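Local coordinates for EVE domain-containing protein (Pseudomonas syringae pv. tomato str. DC3000, PDB 2EVE), which is of unknown function but adopts the EVE fold, akin to the ASCH and PUA folds, and may therefore bind modified nucleic acids, at residues Leu109-Gly112 and Tyr113-Gln117; Met135-Ala139 and Glu140-Ala144; Gln122-Leu125 and Val126-Gly129. One frame throughout, in Å; residues are numbered along the deposited sequence.

Interaction 1. Residues Leu109-Gly112 and Tyr113-Gln117; sequences LGLG and YLKQQ
Leu114 and Lys115 donate their backbone N-H groups to Gly110 O and Leu111 O, showing how a strand can pass straight into a short helix. Gly110, at the N-cap position, closes the first turn: its O lies 3.0 Å from Leu114 N and meets that N-H in the carbonyl plane. Leu111 O takes Lys115 N at 3.0 Å, whereas the bond from Gln116 N to Gly112 O is weak. Tyr113 O accepts twice, from Gln116 N and from the side-chain amide of Gln117, the two donors arriving from opposite faces of its plane. The Gln117 bond, NE2 to Tyr113 O, is 2.9 Å long and nearly straight, with an N-H...O angle of 173°.

The apolar contacts lie on two sides of the turn. CD2 of Leu109 meets the edge of the Tyr113 ring in its plane, 3.9 Å from CE2. Elsewhere, the extended Lys115 chain brings CE to 3.7 Å from Leu111 CG, so that aliphatic carbon crosses the leucine branches obliquely. Leu111 also touches the bound tris-hydroxymethyl-methyl-ammonium, and Leu114 packs on Leu125 and on Leu148 of helix 139-149.

Two bonds thus grip one carbonyl oxygen, Tyr113 O, as the short helix leads into the following loop, the Gln117 amide adding to the backbone donor, while Leu111, beside the cap, lines the pocket of the bound ligand.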
ATOM      1  N   LEU A 109     -12.094   5.597  -5.578  1.00 16.30           N
ATOM      2  CA  LEU A 109     -12.785   4.433  -6.129  1.00 16.20           C
ATOM      3  C   LEU A 109     -13.144   3.560  -4.935  1.00 15.90           C
ATOM      4  O   LEU A 109     -12.312   2.805  -4.430  1.00 15.67           O
ATOM      5  CB  LEU A 109     -11.876   3.663  -7.093  1.00 17.79           C
ATOM      6  CG  LEU A 109     -11.524   4.378  -8.400  1.00 17.49           C
ATOM      7  CD1 LEU A 109     -10.559   3.525  -9.214  1.00 19.32           C
ATOM      8  CD2 LEU A 109     -12.797   4.643  -9.197  1.00 20.00           C
ATOM      9  N   GLY A 110     -14.390   3.685  -4.486  1.00 14.44           N
ATOM     10  CA  GLY A 110     -14.859   2.939  -3.332  1.00 15.40           C
ATOM     11  C   GLY A 110     -14.718   1.431  -3.380  1.00 16.05           C
ATOM     12  O   GLY A 110     -14.772   0.817  -4.444  1.00 15.07           O
ATOM     13  N   LEU A 111     -14.542   0.838  -2.207  1.00 15.86           N
ATOM     14  CA  LEU A 111     -14.402  -0.603  -2.085  1.00 16.01           C
ATOM     15  C   LEU A 111     -15.619  -1.315  -2.671  1.00 16.85           C
ATOM     16  O   LEU A 111     -15.482  -2.286  -3.417  1.00 17.30           O
ATOM     17  CB  LEU A 111     -14.235  -0.987  -0.614  1.00 16.18           C
ATOM     18  CG  LEU A 111     -14.155  -2.481  -0.294  1.00 17.09           C
ATOM     19  CD1 LEU A 111     -12.930  -3.097  -0.951  1.00 16.63           C
ATOM     20  CD2 LEU A 111     -14.100  -2.664   1.215  1.00 19.07           C
ATOM     21  N   GLY A 112     -16.808  -0.829  -2.331  1.00 17.16           N
ATOM     22  CA  GLY A 112     -18.025  -1.439  -2.839  1.00 18.06           C
ATOM     23  C   GLY A 112     -18.081  -1.408  -4.353  1.00 17.26           C
ATOM     24  O   GLY A 112     -18.522  -2.365  -4.993  1.00 16.93           O
ATOM     25  N   TYR A 113     -17.623  -0.299  -4.926  1.00 18.77           N
ATOM     26  CA  TYR A 113     -17.608  -0.114  -6.371  1.00 18.73           C
ATOM     27  C   TYR A 113     -16.638  -1.095  -7.030  1.00 18.18           C
ATOM     28  O   TYR A 113     -16.929  -1.667  -8.083  1.00 16.43           O
ATOM     29  CB  TYR A 113     -17.219   1.334  -6.689  1.00 20.69           C
ATOM     30  CG  TYR A 113     -17.198   1.688  -8.160  1.00 23.25           C
ATOM     31  CD1 TYR A 113     -18.216   1.270  -9.016  1.00 23.94           C
ATOM     32  CD2 TYR A 113     -16.172   2.469  -8.690  1.00 25.24           C
ATOM     33  CE1 TYR A 113     -18.212   1.621 -10.365  1.00 26.69           C
ATOM     34  CE2 TYR A 113     -16.158   2.826 -10.035  1.00 27.39           C
ATOM     35  CZ  TYR A 113     -17.178   2.400 -10.867  1.00 27.43           C
ATOM     36  OH  TYR A 113     -17.159   2.747 -12.198  1.00 31.47           O
ATOM     37  N   LEU A 114     -15.485  -1.298  -6.401  1.00 16.14           N
ATOM     38  CA  LEU A 114     -14.486  -2.220  -6.929  1.00 15.28           C
ATOM     39  C   LEU A 114     -14.987  -3.661  -6.866  1.00 14.59           C
ATOM     40  O   LEU A 114     -14.683  -4.466  -7.743  1.00 15.36           O
ATOM     41  CB  LEU A 114     -13.179  -2.082  -6.141  1.00 15.05           C
ATOM     42  CG  LEU A 114     -12.487  -0.719  -6.240  1.00 13.64           C
ATOM     43  CD1 LEU A 114     -11.352  -0.630  -5.230  1.00 14.69           C
ATOM     44  CD2 LEU A 114     -11.959  -0.522  -7.657  1.00 15.80           C
ATOM     45  N   LYS A 115     -15.758  -3.986  -5.832  1.00 16.64           N
ATOM     46  CA  LYS A 115     -16.288  -5.340  -5.686  1.00 16.83           C
ATOM     47  C   LYS A 115     -17.310  -5.676  -6.772  1.00 18.09           C
ATOM     48  O   LYS A 115     -17.622  -6.843  -7.000  1.00 20.06           O
ATOM     49  CB  LYS A 115     -16.925  -5.520  -4.303  1.00 17.20           C
ATOM     50  CG  LYS A 115     -15.922  -5.574  -3.160  1.00 18.83           C
ATOM     51  CD  LYS A 115     -16.617  -5.787  -1.821  1.00 18.94           C
ATOM     52  CE  LYS A 115     -15.610  -5.895  -0.685  1.00 20.99           C
ATOM     53  NZ  LYS A 115     -16.282  -6.061   0.637  1.00 21.87           N
ATOM     54  N   GLN A 116     -17.825  -4.652  -7.445  1.00 18.60           N
ATOM     55  CA  GLN A 116     -18.802  -4.861  -8.507  1.00 19.74           C
ATOM     56  C   GLN A 116     -18.130  -5.185  -9.839  1.00 20.03           C
ATOM     57  O   GLN A 116     -18.806  -5.486 -10.823  1.00 20.72           O
ATOM     58  CB  GLN A 116     -19.677  -3.617  -8.670  1.00 22.06           C
ATOM     59  CG  GLN A 116     -20.562  -3.314  -7.473  1.00 24.70           C
ATOM     60  CD  GLN A 116     -21.310  -2.002  -7.620  1.00 27.12           C
ATOM     61  OE1 GLN A 116     -22.186  -1.678  -6.818  1.00 30.41           O
ATOM     62  NE2 GLN A 116     -20.962  -1.235  -8.648  1.00 26.68           N
ATOM     63  N   GLN A 117     -16.801  -5.131  -9.869  1.00 19.03           N
ATOM     64  CA  GLN A 117     -16.048  -5.400 -11.090  1.00 18.51           C
ATOM     65  C   GLN A 117     -15.635  -6.865 -11.216  1.00 19.63           C
ATOM     66  O   GLN A 117     -14.841  -7.367 -10.421  1.00 17.95           O
ATOM     67  CB  GLN A 117     -14.798  -4.518 -11.138  1.00 17.00           C
ATOM     68  CG  GLN A 117     -15.053  -3.049 -10.820  1.00 16.39           C
ATOM     69  CD  GLN A 117     -16.180  -2.461 -11.651  1.00 18.28           C
ATOM     70  OE1 GLN A 117     -16.218  -2.625 -12.870  1.00 20.31           O
ATOM     71  NE2 GLN A 117     -17.097  -1.763 -10.993  1.00 16.74           N
TER

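Interaction 2. Residues Met135-Ala139 and Glu140-Ala144; sequences MPVTA and EQWAA
Thr138 and Gln141 cross each other at the start of helix 139-149 and exchange bonds in both directions, a worked example of the capping box. Thr138 is the N-cap. Its hydroxyl sits between the backbone N and the carbonyl carbon (chi1 67°), turned into the helix, where OG1 accepts from Gln141 N at 3.0 Å. Gln141 answers with its side chain: CG stands beside its own backbone N, the rest of the chain is extended, and OE1 is carried back to Thr138 N at 2.9 Å. That N-H points almost straight at the oxygen (170°), yet the donor is tilted 31° from the amide carbonyl plane. The same OE1 receives a water that also donates to Pro136 O, tying the amide to the preceding strand.

Glu140 folds back alongside the cap. A second water joins its OE1 to Thr138 OG1, so the hydroxyl is gripped by backbone and water together.

On another side of the chain, Val137 sends CG1 over the first turn, 3.8 Å from Gln141 CB and 4.0 Å from Trp142 CB, and reaches the edge of the indole near CE3. The ring itself stacks with Tyr3 and Phe48.

The Glu140 carboxylate, beside the N-terminus, may interact favourably with the helix dipole. With OG1 and OE1 each engaged by a backbone N-H and a water, the box fixes both side-chain rotations where strand 134-137 turns into the helix.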
HETATM    1  N   MSE A 135      -0.462  -6.114  -1.666  1.00  9.79           N
HETATM    2  CA  MSE A 135      -0.786  -7.181  -2.604  1.00  9.10           C
HETATM    3  C   MSE A 135      -0.394  -6.876  -4.036  1.00  9.61           C
HETATM    4  O   MSE A 135      -0.265  -5.716  -4.428  1.00  9.87           O
HETATM    5  CB  MSE A 135      -2.292  -7.411  -2.590  1.00 10.75           C
HETATM    6  CG  MSE A 135      -3.055  -6.193  -3.117  1.00 11.78           C
HETATM    7 SE   MSE A 135      -4.964  -6.260  -2.851  1.00 19.85          SE
HETATM    8  CE  MSE A 135      -4.932  -5.989  -0.943  1.00 14.33           C
ATOM      9  N   PRO A 136      -0.208  -7.927  -4.843  1.00  9.83           N
ATOM     10  CA  PRO A 136       0.150  -7.725  -6.244  1.00  9.08           C
ATOM     11  C   PRO A 136      -1.128  -7.368  -7.008  1.00 10.17           C
ATOM     12  O   PRO A 136      -2.235  -7.662  -6.554  1.00 10.93           O
ATOM     13  CB  PRO A 136       0.710  -9.088  -6.657  1.00 10.90           C
ATOM     14  CG  PRO A 136      -0.105 -10.034  -5.840  1.00 10.48           C
ATOM     15  CD  PRO A 136      -0.166  -9.357  -4.484  1.00 10.41           C
ATOM     16  N   VAL A 137      -0.963  -6.712  -8.147  1.00 10.04           N
ATOM     17  CA  VAL A 137      -2.079  -6.332  -9.005  1.00  9.85           C
ATOM     18  C   VAL A 137      -1.630  -6.721 -10.410  1.00 10.49           C
ATOM     19  O   VAL A 137      -0.549  -6.324 -10.843  1.00 11.35           O
ATOM     20  CB  VAL A 137      -2.354  -4.801  -8.948  1.00  9.50           C
ATOM     21  CG1 VAL A 137      -3.384  -4.411 -10.003  1.00 10.45           C
ATOM     22  CG2 VAL A 137      -2.860  -4.409  -7.562  1.00  9.08           C
ATOM     23  N   THR A 138      -2.435  -7.516 -11.112  1.00  9.83           N
ATOM     24  CA  THR A 138      -2.068  -7.939 -12.461  1.00 11.18           C
ATOM     25  C   THR A 138      -2.209  -6.778 -13.433  1.00 11.32           C
ATOM     26  O   THR A 138      -2.858  -5.778 -13.126  1.00 11.45           O
ATOM     27  CB  THR A 138      -2.960  -9.090 -12.965  1.00 10.82           C
ATOM     28  OG1 THR A 138      -4.296  -8.610 -13.151  1.00 12.25           O
ATOM     29  CG2 THR A 138      -2.962 -10.241 -11.972  1.00 12.06           C
ATOM     30  N   ALA A 139      -1.596  -6.910 -14.603  1.00 13.78           N
ATOM     31  CA  ALA A 139      -1.675  -5.865 -15.613  1.00 13.81           C
ATOM     32  C   ALA A 139      -3.128  -5.648 -16.016  1.00 14.12           C
ATOM     33  O   ALA A 139      -3.548  -4.521 -16.273  1.00 13.16           O
ATOM     34  CB  ALA A 139      -0.842  -6.248 -16.834  1.00 15.91           C
ATOM     35  N   GLU A 140      -3.898  -6.734 -16.061  1.00 15.50           N
ATOM     36  CA  GLU A 140      -5.305  -6.653 -16.437  1.00 15.88           C
ATOM     37  C   GLU A 140      -6.116  -5.923 -15.374  1.00 15.61           C
ATOM     38  O   GLU A 140      -6.978  -5.103 -15.694  1.00 14.78           O
ATOM     39  CB  GLU A 140      -5.899  -8.049 -16.649  1.00 18.28           C
ATOM     40  CG  GLU A 140      -5.036  -8.983 -17.481  1.00 22.84           C
ATOM     41  CD  GLU A 140      -4.088  -9.807 -16.626  1.00 26.05           C
ATOM     42  OE1 GLU A 140      -4.541 -10.806 -16.019  1.00 30.44           O
ATOM     43  OE2 GLU A 140      -2.894  -9.452 -16.552  1.00 22.14           O
ATOM     44  N   GLN A 141      -5.844  -6.221 -14.107  1.00 12.77           N
ATOM     45  CA  GLN A 141      -6.569  -5.571 -13.024  1.00 11.82           C
ATOM     46  C   GLN A 141      -6.211  -4.093 -12.977  1.00 10.75           C
ATOM     47  O   GLN A 141      -7.072  -3.247 -12.753  1.00 10.92           O
ATOM     48  CB  GLN A 141      -6.245  -6.243 -11.688  1.00 10.24           C
ATOM     49  CG  GLN A 141      -6.647  -7.707 -11.635  1.00 12.79           C
ATOM     50  CD  GLN A 141      -6.119  -8.414 -10.402  1.00 12.78           C
ATOM     51  OE1 GLN A 141      -5.034  -8.098  -9.909  1.00 13.37           O
ATOM     52  NE2 GLN A 141      -6.874  -9.394  -9.909  1.00 16.25           N
ATOM     53  N   TRP A 142      -4.936  -3.789 -13.195  1.00 10.90           N
ATOM     54  CA  TRP A 142      -4.470  -2.411 -13.183  1.00 10.48           C
ATOM     55  C   TRP A 142      -5.178  -1.598 -14.266  1.00 10.39           C
ATOM     56  O   TRP A 142      -5.697  -0.515 -14.000  1.00 11.11           O
ATOM     57  CB  TRP A 142      -2.951  -2.371 -13.390  1.00 11.20           C
ATOM     58  CG  TRP A 142      -2.348  -0.997 -13.251  1.00 11.55           C
ATOM     59  CD1 TRP A 142      -2.192  -0.063 -14.237  1.00 11.62           C
ATOM     60  CD2 TRP A 142      -1.853  -0.395 -12.047  1.00  9.76           C
ATOM     61  NE1 TRP A 142      -1.633   1.083 -13.720  1.00 11.22           N
ATOM     62  CE2 TRP A 142      -1.416   0.906 -12.378  1.00 11.47           C
ATOM     63  CE3 TRP A 142      -1.740  -0.828 -10.718  1.00  9.42           C
ATOM     64  CZ2 TRP A 142      -0.871   1.779 -11.429  1.00 10.09           C
ATOM     65  CZ3 TRP A 142      -1.199   0.040  -9.773  1.00 10.96           C
ATOM     66  CH2 TRP A 142      -0.771   1.331 -10.137  1.00  9.93           C
ATOM     67  N   ALA A 143      -5.202  -2.128 -15.484  1.00 11.86           N
ATOM     68  CA  ALA A 143      -5.855  -1.444 -16.594  1.00 13.42           C
ATOM     69  C   ALA A 143      -7.343  -1.266 -16.320  1.00 12.41           C
ATOM     70  O   ALA A 143      -7.924  -0.232 -16.647  1.00 14.72           O
ATOM     71  CB  ALA A 143      -5.651  -2.231 -17.885  1.00 14.84           C
ATOM     72  N   ALA A 144      -7.962  -2.276 -15.713  1.00 13.70           N
ATOM     73  CA  ALA A 144      -9.385  -2.213 -15.406  1.00 12.34           C
ATOM     74  C   ALA A 144      -9.688  -1.094 -14.418  1.00 13.70           C
ATOM     75  O   ALA A 144     -10.678  -0.377 -14.563  1.00 13.86           O
ATOM     76  CB  ALA A 144      -9.860  -3.550 -14.844  1.00 12.34           C
TER
HETATM   77  O   HOH W   1      -3.614  -9.599  -8.073  1.00 22.89           O
HETATM   78  O   HOH W   2      -6.091 -10.469 -13.853  1.00 17.30           O

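Interaction 3. Residues Gln122-Leu125 and Val126-Gly129; sequences QLPL and VQKG
Gln122 and Gln127 lie near one another where the loop after helix 111-115 makes a tight turn, with NE2 of Gln127 4.1 Å from Gln122 O, an approach too long for a bond. Gln122 also touches Gln141 of helix 139-149.

Leu123 provides the first acceptor of the turn. Its O takes Val126 N at 3.0 Å, from above the carbonyl plane. Carbon flanks the same acceptor: Val126 CG2 lies 3.2 Å and Gln127 CG 3.3 Å from Leu123 O. CG1 of Val126 stands beside its backbone N, which places CG2 between that N and the carbonyl carbon. The Leu123 side chain leads elsewhere, to Met135 and Val137 of the last strand.

Pro124 repeats the pattern one residue on. Gln127 N reaches Pro124 O at 3.0 Å, with the donor 63° out of the carbonyl plane. The Gln127 side chain, extended beyond CG, runs back alongside the proline and puts OE1 3.5 Å from Pro124 CA.

Leu125 turns its side chain away from the following residues and into the body of the protein, facing helix 111-115 and touching Leu5 and Lys7 of strand 3-8, while Val126 rests on Lys115.

Two successive bonds from residue i+3 back to residue i, Val126 to Leu123 and Gln127 to Pro124, are the signature of a short 3-10 turn, used here in the connection between helix 111-115 and strand 134-137 of the EVE domain.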
ATOM      1  N   GLN A 122     -10.373 -11.684  -8.650  1.00 17.87           N
ATOM      2  CA  GLN A 122      -9.190 -12.373  -8.137  1.00 18.23           C
ATOM      3  C   GLN A 122      -8.278 -11.473  -7.309  1.00 16.82           C
ATOM      4  O   GLN A 122      -7.223 -11.906  -6.849  1.00 17.00           O
ATOM      5  CB  GLN A 122      -8.389 -12.977  -9.293  1.00 21.33           C
ATOM      6  CG  GLN A 122      -9.105 -14.103 -10.017  1.00 25.56           C
ATOM      7  CD  GLN A 122      -9.404 -15.278  -9.105  1.00 29.86           C
ATOM      8  OE1 GLN A 122      -8.495 -15.878  -8.530  1.00 33.14           O
ATOM      9  NE2 GLN A 122     -10.683 -15.612  -8.969  1.00 32.70           N
ATOM     10  N   LEU A 123      -8.684 -10.223  -7.124  1.00 15.57           N
ATOM     11  CA  LEU A 123      -7.892  -9.284  -6.339  1.00 14.94           C
ATOM     12  C   LEU A 123      -8.167  -9.550  -4.860  1.00 15.11           C
ATOM     13  O   LEU A 123      -9.317  -9.534  -4.425  1.00 15.86           O
ATOM     14  CB  LEU A 123      -8.286  -7.852  -6.695  1.00 13.98           C
ATOM     15  CG  LEU A 123      -7.448  -6.732  -6.078  1.00 11.83           C
ATOM     16  CD1 LEU A 123      -6.016  -6.799  -6.608  1.00 15.44           C
ATOM     17  CD2 LEU A 123      -8.087  -5.398  -6.421  1.00 15.50           C
ATOM     18  N   PRO A 124      -7.113  -9.804  -4.065  1.00 14.93           N
ATOM     19  CA  PRO A 124      -7.304 -10.072  -2.636  1.00 14.17           C
ATOM     20  C   PRO A 124      -8.186  -9.050  -1.918  1.00 14.56           C
ATOM     21  O   PRO A 124      -8.954  -9.404  -1.024  1.00 14.70           O
ATOM     22  CB  PRO A 124      -5.876 -10.079  -2.098  1.00 14.74           C
ATOM     23  CG  PRO A 124      -5.105 -10.642  -3.242  1.00 15.58           C
ATOM     24  CD  PRO A 124      -5.687  -9.904  -4.428  1.00 15.09           C
ATOM     25  N   LEU A 125      -8.067  -7.788  -2.319  1.00 13.92           N
ATOM     26  CA  LEU A 125      -8.831  -6.697  -1.722  1.00 15.64           C
ATOM     27  C   LEU A 125     -10.331  -6.960  -1.664  1.00 17.04           C
ATOM     28  O   LEU A 125     -10.996  -6.581  -0.697  1.00 16.95           O
ATOM     29  CB  LEU A 125      -8.589  -5.397  -2.501  1.00 14.51           C
ATOM     30  CG  LEU A 125      -9.215  -4.117  -1.937  1.00 15.22           C
ATOM     31  CD1 LEU A 125      -8.429  -3.682  -0.711  1.00 15.30           C
ATOM     32  CD2 LEU A 125      -9.195  -3.011  -2.988  1.00 14.09           C
ATOM     33  N   VAL A 126     -10.864  -7.606  -2.697  1.00 17.10           N
ATOM     34  CA  VAL A 126     -12.298  -7.879  -2.759  1.00 20.58           C
ATOM     35  C   VAL A 126     -12.685  -9.293  -2.346  1.00 22.04           C
ATOM     36  O   VAL A 126     -13.848  -9.679  -2.471  1.00 25.29           O
ATOM     37  CB  VAL A 126     -12.855  -7.629  -4.180  1.00 20.27           C
ATOM     38  CG1 VAL A 126     -12.513  -6.219  -4.633  1.00 21.71           C
ATOM     39  CG2 VAL A 126     -12.304  -8.660  -5.153  1.00 21.30           C
ATOM     40  N   GLN A 127     -11.723 -10.065  -1.850  1.00 22.98           N
ATOM     41  CA  GLN A 127     -12.007 -11.431  -1.432  1.00 23.81           C
ATOM     42  C   GLN A 127     -12.361 -11.488   0.051  1.00 25.12           C
ATOM     43  O   GLN A 127     -11.627 -10.982   0.899  1.00 24.61           O
ATOM     44  CB  GLN A 127     -10.807 -12.335  -1.721  1.00 24.86           C
ATOM     45  CG  GLN A 127     -10.395 -12.356  -3.186  1.00 27.03           C
ATOM     46  CD  GLN A 127      -9.337 -13.400  -3.480  1.00 29.08           C
ATOM     47  OE1 GLN A 127      -8.293 -13.442  -2.831  1.00 29.06           O
ATOM     48  NE2 GLN A 127      -9.601 -14.250  -4.467  1.00 30.84           N
ATOM     49  N   LYS A 128     -13.495 -12.109   0.353  1.00 24.83           N
ATOM     50  CA  LYS A 128     -13.962 -12.229   1.726  1.00 26.25           C
ATOM     51  C   LYS A 128     -12.920 -12.891   2.624  1.00 26.40           C
ATOM     52  O   LYS A 128     -12.285 -13.873   2.239  1.00 26.60           O
ATOM     53  CB  LYS A 128     -15.263 -13.033   1.758  1.00 28.49           C
ATOM     54  CG  LYS A 128     -15.936 -13.084   3.115  1.00 31.06           C
ATOM     55  CD  LYS A 128     -17.279 -13.786   3.022  1.00 33.42           C
ATOM     56  CE  LYS A 128     -18.015 -13.747   4.349  1.00 34.32           C
ATOM     57  NZ  LYS A 128     -19.358 -14.386   4.253  1.00 36.42           N
ATOM     58  N   GLY A 129     -12.746 -12.337   3.822  1.00 26.29           N
ATOM     59  CA  GLY A 129     -11.790 -12.888   4.764  1.00 26.93           C
ATOM     60  C   GLY A 129     -10.364 -12.423   4.547  1.00 27.24           C
ATOM     61  O   GLY A 129      -9.464 -12.787   5.306  1.00 27.66           O
TER

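Overall arrangement
All three contacts are local and partly buried. In each, buried residues (Leu109 and Leu114; Val137, Gln141 and Trp142; Leu123 and Leu125) face the interior, while exposed ones (Tyr113 and Lys115; Thr138 and Glu140; Gln122) lie at the surface. Interaction 1 leads an inner strand of the mixed sheet into a helical turn, and interaction 2 starts the C-terminal helix from an outermost strand, the first mainly by backbone bonds, the second by a capping box and waters. Interaction 3, in the loop between them, relies on i+3 to i backbone bonds of 3-10 type and packs on both neighbours. Interactions 1 and 2 do not touch, their nearest atoms being about 6 Å apart. Interaction 1 holds a ligand-pocket residue.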